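Local coordinates for probable zinc protease PqqL (Escherichia coli, PDB 6OFT), which is probably a zinc-dependent metalloendopeptidase of the M16 family, the present chain being roughly the first half of the protein, at residues Y23-P28 and R376-L381. Numbering follows the deposited sequence.
Sequences YPHAHP and RDLRML. With PO4 (phosphate ion), chain D.
The backbone O of Arg376 is gripped by two imidazoles: His25 NE2 donates to it over 2.7 Å, tilted 29° from the carbonyl plane, and His27 ND1 adds a weak bond at 3.4 Å. Across the same His25 ring, ND1 donates to phosphate O1 at 2.6 Å; two bonded nitrogens probably fix the ring's rotation. One face of that ring takes Leu381 CD2 in a CH-pi contact, 3.9 Å from the centroid. Arg376 bends at chi3 (-74°), which turns its guanidinium back toward Tyr23; NH2 reaches Tyr23 OH at 2.8 Å and also donates to phosphate O1, while the phenol and guanidinium planes stand 83° apart. Tyr23 OH also bonds Asp6, and Gln373 adds a further bond to the phosphate. A water links His27 O to Leu378 N at the start of helix 378-391, whose N-cap is Asp377. Replacing His25 with an alanine removes both donors, and would probably cost Arg376 O its short bond and uncover the Leu381 methyl. Polar bonds and Leu381 thus tie the loop after strand 19-24 to the helix start; with both nitrogens donating, His25 is probably protonated, consistent with a positive patch that captured a phosphate, probably from the crystallisation liquor.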
loop_
_atom_site.group_PDB
_atom_site.type_symbol
_atom_site.label_atom_id
_atom_site.label_comp_id
_atom_site.label_asym_id
_atom_site.label_seq_id
_atom_site.Cartn_x
_atom_site.Cartn_y
_atom_site.Cartn_z
ATOM N N TYR A 23 -7.193 -12.138 -15.617
ATOM C CA TYR A 23 -7.335 -13.186 -14.622
ATOM C C TYR A 23 -8.792 -13.587 -14.498
ATOM O O TYR A 23 -9.620 -12.725 -14.191
ATOM C CB TYR A 23 -6.747 -12.765 -13.262
ATOM C CG TYR A 23 -6.535 -13.947 -12.338
ATOM C CD1 TYR A 23 -5.378 -14.718 -12.412
ATOM C CD2 TYR A 23 -7.513 -14.328 -11.426
ATOM C CE1 TYR A 23 -5.204 -15.842 -11.609
ATOM C CE2 TYR A 23 -7.347 -15.447 -10.608
ATOM C CZ TYR A 23 -6.186 -16.199 -10.699
ATOM O OH TYR A 23 -6.013 -17.299 -9.893
ATOM N N PRO A 24 -9.131 -14.885 -14.720
ATOM C CA PRO A 24 -10.541 -15.301 -14.590
ATOM C C PRO A 24 -10.970 -15.416 -13.138
ATOM O O PRO A 24 -10.183 -15.852 -12.304
ATOM C CB PRO A 24 -10.577 -16.663 -15.289
ATOM C CG PRO A 24 -9.175 -17.182 -15.170
ATOM C CD PRO A 24 -8.252 -16.026 -15.089
ATOM N N HIS A 25 -12.213 -15.019 -12.837
ATOM C CA HIS A 25 -12.790 -15.117 -11.497
ATOM C C HIS A 25 -14.308 -15.100 -11.599
ATOM O O HIS A 25 -14.845 -14.333 -12.380
ATOM C CB HIS A 25 -12.270 -14.016 -10.552
ATOM C CG HIS A 25 -12.459 -14.366 -9.101
ATOM N ND1 HIS A 25 -11.867 -15.480 -8.552
ATOM C CD2 HIS A 25 -13.193 -13.751 -8.142
ATOM C CE1 HIS A 25 -12.228 -15.504 -7.283
ATOM N NE2 HIS A 25 -13.037 -14.494 -6.991
ATOM N N ALA A 26 -15.000 -15.949 -10.850
ATOM C CA ALA A 26 -16.467 -16.011 -10.950
ATOM C C ALA A 26 -17.149 -15.869 -9.582
ATOM O O ALA A 26 -18.109 -16.572 -9.279
ATOM C CB ALA A 26 -16.890 -17.310 -11.644
ATOM N N HIS A 27 -16.644 -14.940 -8.763
ATOM C CA HIS A 27 -17.184 -14.621 -7.443
ATOM C C HIS A 27 -17.049 -13.089 -7.241
ATOM O O HIS A 27 -15.961 -12.611 -6.888
ATOM C CB HIS A 27 -16.473 -15.433 -6.348
ATOM C CG HIS A 27 -17.085 -15.302 -4.987
ATOM N ND1 HIS A 27 -16.506 -14.512 -4.007
ATOM C CD2 HIS A 27 -18.212 -15.862 -4.489
ATOM C CE1 HIS A 27 -17.282 -14.635 -2.942
ATOM N NE2 HIS A 27 -18.327 -15.424 -3.189
ATOM N N PRO A 28 -18.106 -12.287 -7.554
ATOM C CA PRO A 28 -19.445 -12.692 -8.020
ATOM C C PRO A 28 -19.481 -13.106 -9.485
ATOM O O PRO A 28 -18.658 -12.664 -10.291
ATOM C CB PRO A 28 -20.311 -11.447 -7.739
ATOM C CG PRO A 28 -19.377 -10.303 -7.749
ATOM C CD PRO A 28 -18.001 -10.823 -7.409
ATOM N N ARG A 376 -12.519 -16.003 -3.558
ATOM C CA ARG A 376 -11.766 -14.801 -3.181
ATOM C C ARG A 376 -12.543 -13.520 -3.498
ATOM O O ARG A 376 -13.296 -13.480 -4.467
ATOM C CB ARG A 376 -10.421 -14.742 -3.914
ATOM C CG ARG A 376 -9.385 -15.713 -3.388
ATOM C CD ARG A 376 -8.132 -15.663 -4.247
ATOM N NE ARG A 376 -8.321 -16.310 -5.548
ATOM C CZ ARG A 376 -7.360 -16.464 -6.453
ATOM N NH1 ARG A 376 -6.130 -16.020 -6.211
ATOM N NH2 ARG A 376 -7.624 -17.047 -7.615
ATOM N N ASP A 377 -12.353 -12.479 -2.679
ATOM C CA ASP A 377 -12.964 -11.170 -2.886
ATOM C C ASP A 377 -12.393 -10.596 -4.183
ATOM O O ASP A 377 -11.167 -10.548 -4.340
ATOM C CB ASP A 377 -12.636 -10.240 -1.705
ATOM C CG ASP A 377 -13.175 -8.844 -1.892
ATOM O OD1 ASP A 377 -14.400 -8.666 -1.779
ATOM O OD2 ASP A 377 -12.378 -7.944 -2.195
ATOM N N LEU A 378 -13.276 -10.230 -5.129
ATOM C CA LEU A 378 -12.893 -9.714 -6.446
ATOM C C LEU A 378 -12.003 -8.474 -6.362
ATOM O O LEU A 378 -10.932 -8.425 -6.989
ATOM C CB LEU A 378 -14.142 -9.466 -7.318
ATOM C CG LEU A 378 -13.901 -8.950 -8.747
ATOM C CD1 LEU A 378 -13.100 -9.945 -9.585
ATOM C CD2 LEU A 378 -15.206 -8.597 -9.421
ATOM N N ARG A 379 -12.442 -7.485 -5.567
ATOM C CA ARG A 379 -11.725 -6.229 -5.330
ATOM C C ARG A 379 -10.284 -6.468 -4.814
ATOM O O ARG A 379 -9.333 -5.934 -5.389
ATOM C CB ARG A 379 -12.539 -5.341 -4.363
ATOM C CG ARG A 379 -11.776 -4.105 -3.886
ATOM C CD ARG A 379 -12.619 -2.855 -3.792
ATOM N NE ARG A 379 -11.773 -1.669 -3.967
ATOM C CZ ARG A 379 -11.595 -1.034 -5.124
ATOM N NH1 ARG A 379 -12.232 -1.437 -6.218
ATOM N NH2 ARG A 379 -10.795 0.023 -5.189
ATOM N N MET A 380 -10.135 -7.279 -3.741
ATOM C CA MET A 380 -8.852 -7.617 -3.122
ATOM C C MET A 380 -7.925 -8.334 -4.112
ATOM O O MET A 380 -6.740 -8.036 -4.165
ATOM C CB MET A 380 -9.072 -8.457 -1.851
ATOM C CG MET A 380 -7.782 -8.833 -1.118
ATOM S SD MET A 380 -6.670 -7.436 -0.736
ATOM C CE MET A 380 -7.734 -6.458 0.404
ATOM N N LEU A 381 -8.475 -9.266 -4.900
ATOM C CA LEU A 381 -7.728 -9.991 -5.926
ATOM C C LEU A 381 -7.266 -9.022 -7.034
ATOM O O LEU A 381 -6.103 -9.086 -7.457
ATOM C CB LEU A 381 -8.609 -11.129 -6.481
ATOM C CG LEU A 381 -8.047 -11.959 -7.630
ATOM C CD1 LEU A 381 -6.757 -12.678 -7.234
ATOM C CD2 LEU A 381 -9.081 -12.949 -8.123
HETATM P P PO4 D . -10.324 -18.600 -9.853
HETATM O O1 PO4 D . -10.045 -17.329 -9.028
HETATM O O2 PO4 D . -9.597 -19.835 -9.139
HETATM O O3 PO4 D . -11.893 -18.901 -9.963
HETATM O O4 PO4 D . -9.702 -18.384 -11.311
HETATM O O HOH W 1 -16.008 -10.899 -4.662
#